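Local coordinates for protein alcohol dehydrogenase (Aeropyrum pernix, PDB 1H2B) that probably oxidises alcohols with NAD+ as a zinc-dependent dehydrogenase, and binds zinc and the dinucleotide in a cleft together with octanoic acid, at residues V309-Y312 / V313-H316; G263-A266 / T267-T271. One frame throughout, in Å; residues are numbered along the deposited sequence.

Contact 1: residues V309-Y312 / V313-H316; sequences VGNY and VELH. With NAJ (nicotinamide-adenine-dinucleotide (acidic form)), chain I.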
loop_
_atom_site.group_PDB
_atom_site.type_symbol
_atom_site.label_atom_id
_atom_site.label_comp_id
_atom_site.label_asym_id
_atom_site.label_seq_id
_atom_site.Cartn_x
_atom_site.Cartn_y
_atom_site.Cartn_z
ATOM N N VAL B 309 3.826 6.640 -19.259
ATOM C CA VAL B 309 3.185 5.599 -20.082
ATOM C C VAL B 309 2.596 4.548 -19.158
ATOM O O VAL B 309 1.786 4.884 -18.323
ATOM C CB VAL B 309 4.171 5.083 -21.170
ATOM C CG1 VAL B 309 3.406 4.289 -22.267
ATOM C CG2 VAL B 309 4.907 6.227 -21.888
ATOM N N GLY B 310 2.938 3.265 -19.330
ATOM C CA GLY B 310 2.539 2.278 -18.328
ATOM C C GLY B 310 3.158 0.961 -18.683
ATOM O O GLY B 310 3.963 0.842 -19.615
ATOM N N ASN B 311 2.834 -0.046 -17.880
ATOM C CA ASN B 311 3.482 -1.333 -18.098
ATOM C C ASN B 311 2.563 -2.279 -18.900
ATOM O O ASN B 311 1.445 -1.915 -19.269
ATOM C CB ASN B 311 4.001 -1.903 -16.777
ATOM C CG ASN B 311 2.906 -2.241 -15.796
ATOM O OD1 ASN B 311 1.819 -2.660 -16.181
ATOM N ND2 ASN B 311 3.184 -2.047 -14.494
ATOM N N TYR B 312 3.079 -3.473 -19.195
ATOM C CA TYR B 312 2.336 -4.376 -20.075
ATOM C C TYR B 312 1.047 -4.844 -19.447
ATOM O O TYR B 312 0.019 -4.927 -20.114
ATOM C CB TYR B 312 3.218 -5.554 -20.398
ATOM C CG TYR B 312 2.629 -6.529 -21.388
ATOM C CD1 TYR B 312 2.784 -6.344 -22.770
ATOM C CD2 TYR B 312 1.946 -7.628 -20.933
ATOM C CE1 TYR B 312 2.294 -7.251 -23.694
ATOM C CE2 TYR B 312 1.412 -8.576 -21.852
ATOM C CZ TYR B 312 1.591 -8.377 -23.217
ATOM O OH TYR B 312 1.078 -9.300 -24.125
ATOM N N VAL B 313 1.118 -5.132 -18.159
ATOM C CA VAL B 313 -0.099 -5.573 -17.465
ATOM C C VAL B 313 -1.172 -4.474 -17.486
ATOM O O VAL B 313 -2.360 -4.742 -17.708
ATOM C CB VAL B 313 0.216 -6.085 -16.047
ATOM C CG1 VAL B 313 -1.045 -6.221 -15.196
ATOM C CG2 VAL B 313 0.974 -7.433 -16.160
ATOM N N GLU B 314 -0.747 -3.240 -17.277
ATOM C CA GLU B 314 -1.677 -2.098 -17.331
ATOM C C GLU B 314 -2.311 -1.959 -18.726
ATOM O O GLU B 314 -3.505 -1.691 -18.830
ATOM C CB GLU B 314 -0.936 -0.810 -16.948
ATOM C CG GLU B 314 -0.697 -0.804 -15.439
ATOM C CD GLU B 314 0.298 0.249 -14.953
ATOM O OE1 GLU B 314 1.136 0.737 -15.745
ATOM O OE2 GLU B 314 0.225 0.559 -13.739
ATOM N N LEU B 315 -1.539 -2.174 -19.805
ATOM C CA LEU B 315 -2.144 -2.110 -21.146
ATOM C C LEU B 315 -3.179 -3.241 -21.278
ATOM O O LEU B 315 -4.270 -3.012 -21.817
ATOM C CB LEU B 315 -1.084 -2.245 -22.259
ATOM C CG LEU B 315 -1.662 -2.109 -23.671
ATOM C CD1 LEU B 315 -2.451 -0.827 -23.955
ATOM C CD2 LEU B 315 -0.454 -2.327 -24.603
ATOM N N HIS B 316 -2.845 -4.415 -20.755
ATOM C CA HIS B 316 -3.801 -5.515 -20.816
ATOM C C HIS B 316 -5.088 -5.193 -20.074
ATOM O O HIS B 316 -6.180 -5.454 -20.584
ATOM C CB HIS B 316 -3.148 -6.763 -20.210
ATOM C CG HIS B 316 -3.933 -7.999 -20.464
ATOM N ND1 HIS B 316 -3.794 -8.745 -21.615
ATOM C CD2 HIS B 316 -4.921 -8.572 -19.752
ATOM C CE1 HIS B 316 -4.654 -9.750 -21.581
ATOM N NE2 HIS B 316 -5.349 -9.664 -20.460
HETATM P PA NAJ I . -3.521 17.193 -26.603
HETATM O O1A NAJ I . -2.945 18.300 -27.442
HETATM O O2A NAJ I . -4.504 16.197 -27.239
HETATM O O5B NAJ I . -4.364 17.753 -25.368
HETATM C C5B NAJ I . -3.952 18.900 -24.613
HETATM C C4B NAJ I . -5.247 19.455 -24.046
HETATM O O4B NAJ I . -4.883 20.487 -23.107
HETATM C C3B NAJ I . -6.184 20.042 -25.102
HETATM O O3B NAJ I . -7.530 19.564 -24.946
HETATM C C2B NAJ I . -6.020 21.520 -24.779
HETATM O O2B NAJ I . -7.132 22.333 -25.188
HETATM C C1B NAJ I . -5.816 21.548 -23.259
HETATM N N9A NAJ I . -5.192 22.764 -22.740
HETATM C C8A NAJ I . -4.240 23.617 -23.317
HETATM N N7A NAJ I . -3.932 24.607 -22.436
HETATM C C5A NAJ I . -4.679 24.403 -21.311
HETATM C C6A NAJ I . -4.788 25.071 -20.117
HETATM N N6A NAJ I . -4.119 26.201 -19.848
HETATM N N1A NAJ I . -5.602 24.548 -19.146
HETATM C C2A NAJ I . -6.368 23.415 -19.358
HETATM N N3A NAJ I . -6.273 22.781 -20.547
HETATM C C4A NAJ I . -5.445 23.273 -21.506
HETATM O O3 NAJ I . -2.277 16.441 -25.961
HETATM P PN NAJ I . -2.108 14.880 -25.586
HETATM O O1N NAJ I . -1.621 14.134 -26.741
HETATM O O2N NAJ I . -3.311 14.417 -24.867
HETATM O O5D NAJ I . -0.837 14.990 -24.611
HETATM C C5D NAJ I . -1.011 15.655 -23.362
HETATM C C4D NAJ I . 0.351 15.895 -22.730
HETATM O O4D NAJ I . 0.846 14.629 -22.259
HETATM C C3D NAJ I . 1.412 16.398 -23.707
HETATM O O3D NAJ I . 2.374 17.167 -22.963
HETATM C C2D NAJ I . 2.073 15.100 -24.193
HETATM O O2D NAJ I . 3.361 15.243 -24.723
HETATM C C1D NAJ I . 2.093 14.350 -22.849
HETATM N N1N NAJ I . 2.306 12.902 -22.862
HETATM C C2N NAJ I . 2.857 12.370 -21.734
HETATM C C3N NAJ I . 3.033 11.000 -21.637
HETATM C C7N NAJ I . 3.694 10.432 -20.424
HETATM O O7N NAJ I . 3.901 9.104 -20.461
HETATM N N7N NAJ I . 4.013 11.115 -19.320
HETATM C C4N NAJ I . 2.630 10.103 -22.680
HETATM C C5N NAJ I . 1.903 10.712 -23.742
HETATM C C6N NAJ I . 1.782 12.085 -23.838
#
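N311 and E314 grip each other in a capping box that starts helix 312-323. Two reciprocal bonds close it: the backbone N of E314 meets OD1 of N311 at 2.8 Å, nearly in line with the side-chain carbonyl (C=O...N 171°), and the backbone N of N311 gives to OE1 of E314, also at 2.8 Å, on the anti side of the carboxylate. With chi1 of 65°, CG of N311 sits between its own N and carbonyl carbon, which turns the amide back over the first turn of the helix. Routine backbone bonds follow, from L315 N to N311 O (3.0 Å) and from H316 N to Y312 O (3.0 Å).

Flat-group packing backs up the box. The N311 amide stacks on the E314 carboxylate with their planes 24° apart, and OD1 of N311 lies 3.2 Å from CG of E314. G310 CA comes within 3.3 Å of OE1 of E314, where a side chain on G310 would collide.

The buried carboxylate also has a charged partner: OE1 forms a salt bridge with R175, which, with the helix start, probably keeps E314 ionised. A leucine in its place would probably leave R175 without its counter-charge and the backbone N of N311 without its acceptor.

Just upstream, V309 N holds the nicotinamide carboxamide through O7N of the dinucleotide (2.7 Å). V309, G310 and N311 lie in the loop between strand 303-306 and helix 312-323, with E314 and L315 against helix 166-181, L315 and Y312 on strand 148-150, and Y312 making a cation-pi contact with R116 of the second subunit.

Contact 2: residues G263-A266 / T267-T271; sequences GSQA and TVDYT. With NAJ (nicotinamide-adenine-dinucleotide (acidic form)), chain I.
S264 and T267 open helix 265-270, which follows strand 255-260 of the Rossmann fold, and S264 is its N-cap. The hydroxyl OG of S264, held between its own N and carbonyl carbon (chi1 63°), turns back to accept from the backbone N of T267 at 3.2 Å. The carbonyl O of S264 accepts from V268 N (2.9 Å), closing the first turn.

T267 faces two ways from one CB. OG1 points back to the start of the turn, where G263 N reaches it in a weak bond and D260 at the end of the strand binds it from outside. The methyl CG2, on the other branch, lies 3.5 Å from C6A of the dinucleotide, so it packs against the adenine. G263 adopts backbone angles that suit a residue without a side chain, and a CB there would also press on O3D of the nicotinamide ribose.

On the outer side, Q265 and D269 are one turn apart. The glutamine sets NE2 3.1 Å from OD2 of D269, coming in from above the carboxylate plane, with the amide and carboxylate planes 36° apart. This is a side-chain bond along the helix, while OE1 of Q265 is taken by the backbone N of E289.

Y270 swings its ring back along the helix (chi1 75°), bringing CD2 to 3.2 Å from A266 O. The adenine meets the ring at its edge, near its plane: OH of Y270 is hydrogen-bonded to N1A at 2.8 Å. One turn on from T267, its carbonyl O accepts from both N (2.9 Å) and OG1 (2.8 Å) of T271.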
loop_
_atom_site.group_PDB
_atom_site.type_symbol
_atom_site.label_atom_id
_atom_site.label_comp_id
_atom_site.label_asym_id
_atom_site.label_seq_id
_atom_site.Cartn_x
_atom_site.Cartn_y
_atom_site.Cartn_z
ATOM N N GLY B 263 0.743 19.895 -19.512
ATOM C CA GLY B 263 2.186 19.990 -19.385
ATOM C C GLY B 263 2.778 21.299 -19.856
ATOM O O GLY B 263 3.999 21.437 -19.846
ATOM N N SER B 264 1.941 22.260 -20.250
ATOM C CA SER B 264 2.475 23.582 -20.635
ATOM C C SER B 264 2.951 24.363 -19.419
ATOM O O SER B 264 2.597 24.044 -18.264
ATOM C CB SER B 264 1.415 24.424 -21.343
ATOM O OG SER B 264 0.306 24.690 -20.461
ATOM N N GLN B 265 3.761 25.401 -19.652
ATOM C CA GLN B 265 4.050 26.277 -18.514
ATOM C C GLN B 265 2.826 26.809 -17.807
ATOM O O GLN B 265 2.817 26.803 -16.573
ATOM C CB GLN B 265 4.985 27.422 -18.934
ATOM C CG GLN B 265 5.653 28.063 -17.755
ATOM C CD GLN B 265 6.492 27.086 -16.958
ATOM O OE1 GLN B 265 7.511 26.564 -17.478
ATOM N NE2 GLN B 265 6.104 26.847 -15.704
ATOM N N ALA B 266 1.773 27.175 -18.568
ATOM C CA ALA B 266 0.544 27.681 -17.969
ATOM C C ALA B 266 -0.011 26.666 -16.979
ATOM O O ALA B 266 -0.327 27.000 -15.822
ATOM C CB ALA B 266 -0.460 28.004 -19.034
ATOM N N THR B 267 -0.106 25.406 -17.399
ATOM C CA THR B 267 -0.751 24.471 -16.462
ATOM C C THR B 267 0.145 24.069 -15.327
ATOM O O THR B 267 -0.297 23.822 -14.213
ATOM C CB THR B 267 -1.255 23.177 -17.159
ATOM O OG1 THR B 267 -0.171 22.465 -17.771
ATOM C CG2 THR B 267 -2.226 23.555 -18.228
ATOM N N VAL B 268 1.431 23.955 -15.605
ATOM C CA VAL B 268 2.378 23.552 -14.543
ATOM C C VAL B 268 2.424 24.639 -13.471
ATOM O O VAL B 268 2.664 24.350 -12.306
ATOM C CB VAL B 268 3.746 23.253 -15.208
ATOM C CG1 VAL B 268 4.881 23.076 -14.195
ATOM C CG2 VAL B 268 3.634 22.007 -16.059
ATOM N N ASP B 269 2.114 25.852 -13.875
ATOM C CA ASP B 269 2.097 26.931 -12.905
ATOM C C ASP B 269 0.891 26.933 -12.028
ATOM O O ASP B 269 1.023 27.176 -10.847
ATOM C CB ASP B 269 2.311 28.244 -13.535
ATOM C CG ASP B 269 3.812 28.467 -13.809
ATOM O OD1 ASP B 269 4.755 27.995 -13.048
ATOM O OD2 ASP B 269 4.071 29.072 -14.791
ATOM N N TYR B 270 -0.292 26.638 -12.582
ATOM C CA TYR B 270 -1.477 26.708 -11.728
ATOM C C TYR B 270 -1.882 25.397 -11.037
ATOM O O TYR B 270 -2.518 25.433 -9.952
ATOM C CB TYR B 270 -2.702 27.355 -12.446
ATOM C CG TYR B 270 -3.466 26.536 -13.491
ATOM C CD1 TYR B 270 -4.326 25.488 -13.109
ATOM C CD2 TYR B 270 -3.415 26.903 -14.843
ATOM C CE1 TYR B 270 -5.041 24.797 -14.050
ATOM C CE2 TYR B 270 -4.137 26.214 -15.820
ATOM C CZ TYR B 270 -4.951 25.169 -15.399
ATOM O OH TYR B 270 -5.698 24.486 -16.329
ATOM N N THR B 271 -1.522 24.262 -11.645
ATOM C CA THR B 271 -2.056 23.017 -11.079
ATOM C C THR B 271 -1.617 22.720 -9.633
ATOM O O THR B 271 -2.413 22.234 -8.871
ATOM C CB THR B 271 -1.840 21.801 -11.977
ATOM O OG1 THR B 271 -0.460 21.710 -12.374
ATOM C CG2 THR B 271 -2.666 21.973 -13.291
HETATM P PA NAJ I . -3.521 17.193 -26.603
HETATM O O1A NAJ I . -2.945 18.300 -27.442
HETATM O O2A NAJ I . -4.504 16.197 -27.239
HETATM O O5B NAJ I . -4.364 17.753 -25.368
HETATM C C5B NAJ I . -3.952 18.900 -24.613
HETATM C C4B NAJ I . -5.247 19.455 -24.046
HETATM O O4B NAJ I . -4.883 20.487 -23.107
HETATM C C3B NAJ I . -6.184 20.042 -25.102
HETATM O O3B NAJ I . -7.530 19.564 -24.946
HETATM C C2B NAJ I . -6.020 21.520 -24.779
HETATM O O2B NAJ I . -7.132 22.333 -25.188
HETATM C C1B NAJ I . -5.816 21.548 -23.259
HETATM N N9A NAJ I . -5.192 22.764 -22.740
HETATM C C8A NAJ I . -4.240 23.617 -23.317
HETATM N N7A NAJ I . -3.932 24.607 -22.436
HETATM C C5A NAJ I . -4.679 24.403 -21.311
HETATM C C6A NAJ I . -4.788 25.071 -20.117
HETATM N N6A NAJ I . -4.119 26.201 -19.848
HETATM N N1A NAJ I . -5.602 24.548 -19.146
HETATM C C2A NAJ I . -6.368 23.415 -19.358
HETATM N N3A NAJ I . -6.273 22.781 -20.547
HETATM C C4A NAJ I . -5.445 23.273 -21.506
HETATM O O3 NAJ I . -2.277 16.441 -25.961
HETATM P PN NAJ I . -2.108 14.880 -25.586
HETATM O O1N NAJ I . -1.621 14.134 -26.741
HETATM O O2N NAJ I . -3.311 14.417 -24.867
HETATM O O5D NAJ I . -0.837 14.990 -24.611
HETATM C C5D NAJ I . -1.011 15.655 -23.362
HETATM C C4D NAJ I . 0.351 15.895 -22.730
HETATM O O4D NAJ I . 0.846 14.629 -22.259
HETATM C C3D NAJ I . 1.412 16.398 -23.707
HETATM O O3D NAJ I . 2.374 17.167 -22.963
HETATM C C2D NAJ I . 2.073 15.100 -24.193
HETATM O O2D NAJ I . 3.361 15.243 -24.723
HETATM C C1D NAJ I . 2.093 14.350 -22.849
HETATM N N1N NAJ I . 2.306 12.902 -22.862
HETATM C C2N NAJ I . 2.857 12.370 -21.734
HETATM C C3N NAJ I . 3.033 11.000 -21.637
HETATM C C7N NAJ I . 3.694 10.432 -20.424
HETATM O O7N NAJ I . 3.901 9.104 -20.461
HETATM N N7N NAJ I . 4.013 11.115 -19.320
HETATM C C4N NAJ I . 2.630 10.103 -22.680
HETATM C C5N NAJ I . 1.903 10.712 -23.742
HETATM C C6N NAJ I . 1.782 12.085 -23.838
#

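How the contacts relate
Both contacts are helix starts that follow strands of the six-stranded parallel sheet, and both hold the same dinucleotide, contact 1 at its nicotinamide end and contact 2 at its adenine end; their centres lie about 27 Å apart. Each is partly buried, but contact 1 is the more central, its centre about 11 Å from that of the chain against about 18 Å for contact 2. Their caps also differ in chemistry. In contact 1 a buried carboxylate, paired with an arginine, closes the box, while Y312, V313 and H316 meet the second subunit. Contact 2 relies on hydroxyls, with a more exposed amide-carboxylate pair on its outer side, and packs against the third subunit.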